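PDB 6E20: galectin from Danio rerio, which binds galactose-containing glycans as a galectin, with a suggested part in innate immunity through interaction with a viral envelope glycoprotein. Local coordinates for residues N8-V13 with S114-Y119; L17-V22 with K83-K88; I89-E94 with F108-G113. All blocks are in the same frame, centred on the assembly; numbering follows the deposited sequence.

Contact 1: residues N8-V13 with S114-Y119; sequences NMSFKV and SEKYKY
Phe11 and Tyr117 face each other as an antiparallel hydrogen-bonded pair and hold this contact at its middle: Phe11 N donates to Tyr117 O, and Tyr117 N returns the bond to Phe11 O, each at 3.0 Å. Further along, Val13 N reaches Glu115 O at 2.9 Å, while Asn8 N binds Lys118 O at 2.8 Å in a nearly straight bond. The register slips by two residues between Phe11 and Asn8, and a water there lies 2.6 Å from Met9 O, close to Tyr117 O as well. A second water donates to Lys118 O and, more distantly, to Asn8 OD1.

Outside this ladder the side chains meet mostly through the aliphatic stems of the lysines. Lys12 and Lys116 lie alongside, pointing the same way, with CG against CG at 3.9 Å. Ser10 OG sits beside the backbone N (chi1 -70°), which sets it 3.2 Å from CG of Lys118. Val13 CG2 rests on Glu115 CG at 3.8 Å.

On the buried side, Phe11 meets the ring of Phe91, and the hydroxyl end of Tyr117 lies at Asn110. Met9 packs on Gln129 of the second subunit. The chemistry is therefore divided: backbone bonds and water join the strands, aromatic rings anchor one face in the core, and on the other the lysine stems meet while their like-charged ammonium groups stay apart, probably limiting repulsion.

Contact 2: residues L17-V22 with K83-K88; sequences LTITGV and KEFQIK
The Phe85 ring lies flat against Gly21, a worked example of an aromatic residue covering a glycine across an antiparallel pair. Over one face stands Gly21 O, 3.3 Å above the plane and displaced toward the rim, and Gly21 CA makes a CH-pi contact 4.0 Å from the ring centroid, 24° off the normal. Phe85 CG occupies the crowded position between its backbone N and carbonyl carbon (chi1 64°), and this folds the ring back over the neighbouring strand, where it lies directly on the Gly21 backbone. Elsewhere, Phe79 meets the ring edge-to-face, and Phe30 meets it with nearly parallel planes.

Two hydrogen-bonded pairs carry the backbone, Gly21 with Phe85 and Ile19 with Ile87. Phe85 N to Gly21 O is the shortest of their four bonds, at 2.7 Å. The face bearing Thr18, Thr20, Gln86 and Lys88 is more polar. There Gln86 passes between the threonines: its CG touches Thr18 CG2 at 3.5 Å, and its NE2 gives Thr20 OG1 a weak hydrogen bond of 3.4 Å. Thr20 CG2 leans on the carboxylate of Glu84.

Ile19 and Ile87 point the other way, into the sandwich core, and both pack on Ile32 of strand 30-34 in the opposing sheet. Within its own five-stranded sheet the pair is central, flanked by strand 126-133 beside 17-22 and by strand 95-99 beside 85-88.

Contact 3: residues I89-E94 with F108-G113; sequences ITFTNE and FPNRQG
Asn110 presses into the bend at Thr92-Glu94, and nearly all the close packing of this contact gathers round it. Its backbone N donates to Glu94 O at 2.9 Å, approaching from above the carbonyl plane, 39° out of it, so the bond does not run along a lone pair. Asn110 CB lies 3.4 Å from Asn93 O. With CG anti to the backbone N (chi1 -172°), the amide reaches inward to the edge of the Phe91 ring, the two planes 77° apart. Pro109 CA adds a CA-H...O contact to Glu94 O at 3.5 Å. Behind, Phe91 meets the ring of Phe96, and Asn110 rests on Ala42.

The outer side is looser. Gly113 CA comes no nearer than 4.3 Å to Asn93 O, and the side chains of Asn93 and Glu94 set off away from the other segment. Glu94 is exposed and belongs to a magnesium-binding site seen in a structure of this protein, though no metal is bound to this chain.

After strand 105-109, Asn110 centres an inverse gamma turn and opens a type I beta turn ending at Gly113. Arg111 hydrogen-bonds Asn61, a residue of the glycan pocket. The Glu94-Asn110 bond adds a rung beyond the Phe96-Phe108 pairing, finishing an antiparallel ladder where turns close one end of a galectin beta sandwich.

From the N terminus, 8-13 enters contact 1 first, but its partner 114-119 arrives only after a loop of a hundred residues, within which the other two contacts are nested. The chain next forms 17-22, which awaits 83-88 to complete contact 2. Strand 85-91 then runs on into contact 3, which closes a short loop through strand 95-99 to 108-113; contacts 2 and 3 thus follow in series and share a strand. Leu17 N probably bonds Ile89 O where they join. Contact 1 belongs to the other sheet, yet Phe11 touches both Leu17 and Ile89, so the three together link the two layers of the sandwich.

Contact 1: residues N8-V13 with S114-Y119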
# COMPACT_ATOMS: atom_id res chain seq x y z
N ASN B 8 5.30 -6.93 3.34
CA ASN B 8 4.82 -8.24 2.84
C ASN B 8 3.92 -8.05 1.63
O ASN B 8 3.26 -9.04 1.24
CB ASN B 8 4.15 -9.08 3.93
CG ASN B 8 5.17 -10.00 4.57
OD1 ASN B 8 6.25 -9.55 4.94
ND2 ASN B 8 4.87 -11.29 4.64
N MET B 9 3.91 -6.87 1.03
CA MET B 9 3.33 -6.65 -0.32
C MET B 9 4.41 -6.96 -1.37
O MET B 9 5.16 -6.08 -1.73
CB MET B 9 2.83 -5.21 -0.46
CG MET B 9 1.86 -5.02 -1.60
SD MET B 9 1.22 -3.33 -1.68
CE MET B 9 0.29 -3.43 -3.21
N SER B 10 4.54 -8.22 -1.77
CA SER B 10 5.71 -8.74 -2.54
C SER B 10 5.85 -8.04 -3.90
O SER B 10 4.91 -7.99 -4.66
CB SER B 10 5.63 -10.23 -2.66
OG SER B 10 5.87 -10.80 -1.37
N PHE B 11 7.02 -7.50 -4.17
CA PHE B 11 7.41 -6.89 -5.47
C PHE B 11 8.49 -7.77 -6.10
O PHE B 11 9.62 -7.82 -5.57
CB PHE B 11 7.90 -5.46 -5.22
CG PHE B 11 8.30 -4.68 -6.44
CD1 PHE B 11 7.62 -4.82 -7.64
CD2 PHE B 11 9.33 -3.75 -6.36
CE1 PHE B 11 7.98 -4.06 -8.75
CE2 PHE B 11 9.70 -3.00 -7.47
CZ PHE B 11 9.01 -3.15 -8.65
N LYS B 12 8.12 -8.46 -7.17
CA LYS B 12 8.96 -9.50 -7.82
C LYS B 12 9.44 -9.00 -9.18
O LYS B 12 8.79 -8.13 -9.79
CB LYS B 12 8.17 -10.80 -7.98
CG LYS B 12 7.44 -11.29 -6.73
CD LYS B 12 6.51 -12.48 -6.97
CE LYS B 12 7.13 -13.59 -7.81
NZ LYS B 12 6.15 -14.66 -8.15
N VAL B 13 10.53 -9.60 -9.66
CA VAL B 13 11.05 -9.40 -11.04
C VAL B 13 9.90 -9.63 -12.03
O VAL B 13 9.31 -10.72 -11.96
CB VAL B 13 12.25 -10.33 -11.30
CG1 VAL B 13 12.43 -10.69 -12.77
CG2 VAL B 13 13.50 -9.70 -10.72
N SER B 114 18.46 -9.56 -5.43
CA SER B 114 17.28 -10.42 -5.13
C SER B 114 16.23 -10.22 -6.23
O SER B 114 16.28 -9.18 -6.93
CB SER B 114 16.73 -10.22 -3.75
OG SER B 114 17.77 -10.14 -2.79
N GLU B 115 15.36 -11.22 -6.41
CA GLU B 115 14.22 -11.22 -7.36
C GLU B 115 12.91 -10.90 -6.63
O GLU B 115 11.89 -10.79 -7.33
CB GLU B 115 14.13 -12.57 -8.07
CG GLU B 115 15.22 -12.74 -9.12
CD GLU B 115 15.39 -14.15 -9.65
OE1 GLU B 115 14.51 -14.60 -10.40
OE2 GLU B 115 16.41 -14.80 -9.30
N LYS B 116 12.93 -10.73 -5.31
CA LYS B 116 11.71 -10.39 -4.53
C LYS B 116 12.06 -9.52 -3.33
O LYS B 116 12.96 -9.88 -2.59
CB LYS B 116 11.03 -11.68 -4.06
CG LYS B 116 9.63 -11.51 -3.49
CD LYS B 116 8.94 -12.84 -3.23
CE LYS B 116 9.58 -13.63 -2.10
NZ LYS B 116 9.09 -15.02 -2.08
N TYR B 117 11.30 -8.43 -3.13
CA TYR B 117 11.44 -7.46 -2.02
C TYR B 117 10.08 -7.28 -1.33
O TYR B 117 9.09 -7.01 -2.01
CB TYR B 117 12.00 -6.15 -2.59
CG TYR B 117 13.41 -6.29 -3.11
CD1 TYR B 117 14.42 -6.64 -2.24
CD2 TYR B 117 13.72 -6.11 -4.45
CE1 TYR B 117 15.73 -6.78 -2.68
CE2 TYR B 117 15.03 -6.24 -4.90
CZ TYR B 117 16.04 -6.58 -4.01
OH TYR B 117 17.33 -6.76 -4.41
N LYS B 118 10.04 -7.45 -0.01
CA LYS B 118 8.79 -7.45 0.81
C LYS B 118 8.82 -6.29 1.83
O LYS B 118 7.90 -6.23 2.70
CB LYS B 118 8.62 -8.83 1.43
CG LYS B 118 8.34 -9.92 0.40
CD LYS B 118 8.45 -11.34 0.90
CE LYS B 118 7.80 -11.57 2.25
NZ LYS B 118 7.78 -13.02 2.59
N TYR B 119 9.78 -5.37 1.69
CA TYR B 119 9.90 -4.16 2.54
C TYR B 119 9.82 -2.90 1.66
O TYR B 119 10.62 -2.73 0.73
CB TYR B 119 11.18 -4.27 3.36
CG TYR B 119 11.44 -3.06 4.22
CD1 TYR B 119 10.92 -2.93 5.49
CD2 TYR B 119 12.17 -2.01 3.70
CE1 TYR B 119 11.15 -1.79 6.24
CE2 TYR B 119 12.41 -0.87 4.45
CZ TYR B 119 11.90 -0.76 5.72
OH TYR B 119 12.18 0.39 6.40
O HOH W 1 8.49 -7.16 5.07
O HOH W 2 5.97 -4.57 1.31
O HOH W 3 7.39 -4.92 -1.29

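Contact 2: residues L17-V22 with K83-K88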
# COMPACT_ATOMS: atom_id res chain seq x y z
N LEU B 17 5.61 -1.64 -10.19
CA LEU B 17 5.16 -0.93 -8.97
C LEU B 17 4.77 0.50 -9.37
O LEU B 17 5.65 1.21 -9.88
CB LEU B 17 6.31 -0.94 -7.98
CG LEU B 17 6.19 0.05 -6.83
CD1 LEU B 17 4.90 -0.17 -6.05
CD2 LEU B 17 7.41 -0.08 -5.93
N THR B 18 3.51 0.87 -9.17
CA THR B 18 2.96 2.22 -9.45
C THR B 18 2.77 2.92 -8.11
O THR B 18 2.08 2.36 -7.26
CB THR B 18 1.71 2.15 -10.32
OG1 THR B 18 2.06 1.46 -11.53
CG2 THR B 18 1.17 3.52 -10.69
N ILE B 19 3.45 4.05 -7.92
CA ILE B 19 3.37 4.87 -6.67
C ILE B 19 2.70 6.17 -7.04
O ILE B 19 3.21 6.84 -7.97
CB ILE B 19 4.76 5.10 -6.03
CG1 ILE B 19 5.42 3.77 -5.64
CG2 ILE B 19 4.65 6.04 -4.83
CD1 ILE B 19 6.91 3.86 -5.45
N THR B 20 1.59 6.48 -6.37
CA THR B 20 0.87 7.77 -6.49
C THR B 20 1.05 8.53 -5.19
O THR B 20 0.79 7.97 -4.11
CB THR B 20 -0.62 7.58 -6.79
OG1 THR B 20 -0.68 6.52 -7.74
CG2 THR B 20 -1.27 8.83 -7.34
N GLY B 21 1.48 9.77 -5.30
CA GLY B 21 1.82 10.61 -4.15
C GLY B 21 1.78 12.07 -4.50
O GLY B 21 1.64 12.41 -5.69
N VAL B 22 1.88 12.90 -3.46
CA VAL B 22 1.99 14.38 -3.56
C VAL B 22 3.06 14.80 -2.57
O VAL B 22 2.93 14.50 -1.38
CB VAL B 22 0.65 15.05 -3.23
CG1 VAL B 22 0.71 16.55 -3.46
CG2 VAL B 22 -0.51 14.41 -3.97
N LYS B 83 2.04 18.87 -5.72
CA LYS B 83 1.47 18.40 -7.02
C LYS B 83 1.55 16.89 -7.06
O LYS B 83 2.64 16.36 -6.78
CB LYS B 83 2.20 19.05 -8.19
CG LYS B 83 1.75 20.48 -8.41
CD LYS B 83 0.24 20.55 -8.63
CE LYS B 83 -0.40 21.56 -7.71
NZ LYS B 83 0.32 22.85 -7.80
N GLU B 84 0.43 16.24 -7.39
CA GLU B 84 0.35 14.76 -7.50
C GLU B 84 1.35 14.29 -8.56
O GLU B 84 1.48 14.96 -9.58
CB GLU B 84 -1.03 14.24 -7.88
CG GLU B 84 -1.04 12.71 -8.01
CD GLU B 84 -2.39 12.06 -8.24
OE1 GLU B 84 -2.57 11.48 -9.31
OE2 GLU B 84 -3.24 12.14 -7.35
N PHE B 85 2.02 13.17 -8.29
CA PHE B 85 2.87 12.45 -9.26
C PHE B 85 2.48 10.97 -9.25
O PHE B 85 1.89 10.46 -8.25
CB PHE B 85 4.35 12.59 -8.93
CG PHE B 85 4.71 11.97 -7.61
CD1 PHE B 85 4.86 10.59 -7.48
CD2 PHE B 85 4.84 12.75 -6.48
CE1 PHE B 85 5.16 10.02 -6.25
CE2 PHE B 85 5.14 12.17 -5.25
CZ PHE B 85 5.29 10.81 -5.14
N GLN B 86 2.82 10.32 -10.35
CA GLN B 86 2.78 8.86 -10.53
C GLN B 86 4.15 8.43 -11.06
O GLN B 86 4.64 9.04 -12.03
CB GLN B 86 1.59 8.45 -11.40
CG GLN B 86 1.12 7.05 -11.05
CD GLN B 86 -0.15 6.65 -11.76
OE1 GLN B 86 -0.11 6.23 -12.92
NE2 GLN B 86 -1.26 6.70 -11.05
N ILE B 87 4.78 7.50 -10.34
CA ILE B 87 6.09 6.85 -10.64
C ILE B 87 5.84 5.35 -10.85
O ILE B 87 5.04 4.75 -10.09
CB ILE B 87 7.07 7.10 -9.49
CG1 ILE B 87 7.39 8.59 -9.33
CG2 ILE B 87 8.34 6.27 -9.64
CD1 ILE B 87 8.03 8.91 -7.99
N LYS B 88 6.49 4.77 -11.86
CA LYS B 88 6.45 3.31 -12.13
C LYS B 88 7.86 2.80 -11.91
O LYS B 88 8.81 3.54 -12.25
CB LYS B 88 5.96 3.00 -13.54
CG LYS B 88 4.56 3.52 -13.82
CD LYS B 88 3.87 2.78 -14.92
CE LYS B 88 2.38 3.01 -14.88
NZ LYS B 88 1.74 2.41 -16.07

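Contact 3: residues I89-E94 with F108-G113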
# COMPACT_ATOMS: atom_id res chain seq x y z
N ILE B 89 7.97 1.63 -11.31
CA ILE B 89 9.26 0.92 -11.09
C ILE B 89 9.08 -0.51 -11.58
O ILE B 89 8.17 -1.20 -11.06
CB ILE B 89 9.72 0.99 -9.63
CG1 ILE B 89 9.78 2.44 -9.16
CG2 ILE B 89 11.06 0.26 -9.41
CD1 ILE B 89 10.34 2.62 -7.79
N THR B 90 9.89 -0.89 -12.56
CA THR B 90 10.07 -2.26 -13.06
C THR B 90 11.44 -2.75 -12.60
O THR B 90 12.39 -1.95 -12.60
CB THR B 90 10.00 -2.25 -14.59
OG1 THR B 90 8.78 -1.61 -14.95
CG2 THR B 90 10.06 -3.64 -15.17
N PHE B 91 11.62 -4.02 -12.28
CA PHE B 91 13.01 -4.51 -12.11
C PHE B 91 13.21 -5.92 -12.62
O PHE B 91 12.26 -6.71 -12.79
CB PHE B 91 13.50 -4.39 -10.67
CG PHE B 91 13.05 -5.45 -9.71
CD1 PHE B 91 11.72 -5.52 -9.31
CD2 PHE B 91 13.97 -6.29 -9.10
CE1 PHE B 91 11.31 -6.45 -8.36
CE2 PHE B 91 13.56 -7.21 -8.14
CZ PHE B 91 12.24 -7.29 -7.78
N THR B 92 14.50 -6.18 -12.81
CA THR B 92 15.09 -7.44 -13.30
C THR B 92 16.17 -7.76 -12.27
O THR B 92 16.46 -6.86 -11.46
CB THR B 92 15.63 -7.24 -14.72
OG1 THR B 92 16.62 -6.21 -14.65
CG2 THR B 92 14.57 -6.84 -15.72
N ASN B 93 16.78 -8.94 -12.34
CA ASN B 93 17.96 -9.29 -11.51
C ASN B 93 18.99 -8.16 -11.63
O ASN B 93 19.72 -7.91 -10.65
CB ASN B 93 18.60 -10.61 -11.95
CG ASN B 93 17.70 -11.81 -11.78
OD1 ASN B 93 18.05 -12.76 -11.10
ND2 ASN B 93 16.53 -11.78 -12.42
N GLU B 94 19.08 -7.53 -12.80
CA GLU B 94 20.18 -6.59 -13.14
C GLU B 94 19.85 -5.17 -12.63
O GLU B 94 20.76 -4.52 -12.07
CB GLU B 94 20.46 -6.57 -14.65
CG GLU B 94 20.93 -7.90 -15.22
CD GLU B 94 19.85 -8.96 -15.36
OE1 GLU B 94 18.68 -8.60 -15.63
OE2 GLU B 94 20.18 -10.14 -15.19
N PHE B 108 18.90 2.16 -12.38
CA PHE B 108 19.72 2.00 -11.16
C PHE B 108 19.98 0.51 -10.97
O PHE B 108 19.04 -0.27 -10.99
CB PHE B 108 19.05 2.63 -9.94
CG PHE B 108 19.89 2.49 -8.69
CD1 PHE B 108 20.88 3.40 -8.40
CD2 PHE B 108 19.74 1.40 -7.86
CE1 PHE B 108 21.70 3.23 -7.29
CE2 PHE B 108 20.54 1.25 -6.74
CZ PHE B 108 21.52 2.15 -6.46
N PRO B 109 21.25 0.06 -10.81
CA PRO B 109 21.51 -1.36 -10.65
C PRO B 109 20.87 -1.95 -9.40
O PRO B 109 20.88 -1.35 -8.32
CB PRO B 109 23.04 -1.44 -10.61
CG PRO B 109 23.45 -0.10 -10.07
CD PRO B 109 22.48 0.86 -10.73
N ASN B 110 20.36 -3.16 -9.57
CA ASN B 110 19.92 -4.05 -8.48
C ASN B 110 21.14 -4.75 -7.88
O ASN B 110 21.27 -5.98 -8.08
CB ASN B 110 18.86 -5.02 -8.98
CG ASN B 110 18.22 -5.84 -7.88
OD1 ASN B 110 17.56 -6.84 -8.18
ND2 ASN B 110 18.42 -5.47 -6.63
N ARG B 111 21.95 -4.02 -7.12
CA ARG B 111 23.22 -4.52 -6.50
C ARG B 111 22.91 -5.64 -5.50
O ARG B 111 23.71 -6.59 -5.44
CB ARG B 111 23.99 -3.42 -5.78
CG ARG B 111 24.36 -2.25 -6.68
CD ARG B 111 24.59 -1.02 -5.84
NE ARG B 111 25.17 0.08 -6.59
CZ ARG B 111 25.18 1.34 -6.19
NH1 ARG B 111 24.60 1.69 -5.05
NH2 ARG B 111 25.73 2.27 -6.95
N GLN B 112 21.81 -5.54 -4.75
CA GLN B 112 21.41 -6.58 -3.76
C GLN B 112 21.13 -7.89 -4.50
O GLN B 112 21.34 -8.93 -3.92
CB GLN B 112 20.26 -6.09 -2.87
CG GLN B 112 19.74 -7.12 -1.85
CD GLN B 112 20.66 -7.43 -0.69
OE1 GLN B 112 20.41 -8.32 0.12
NE2 GLN B 112 21.74 -6.67 -0.58
N GLY B 113 20.65 -7.84 -5.74
CA GLY B 113 20.56 -9.02 -6.63
C GLY B 113 19.29 -9.84 -6.44
O GLY B 113 19.10 -10.77 -7.26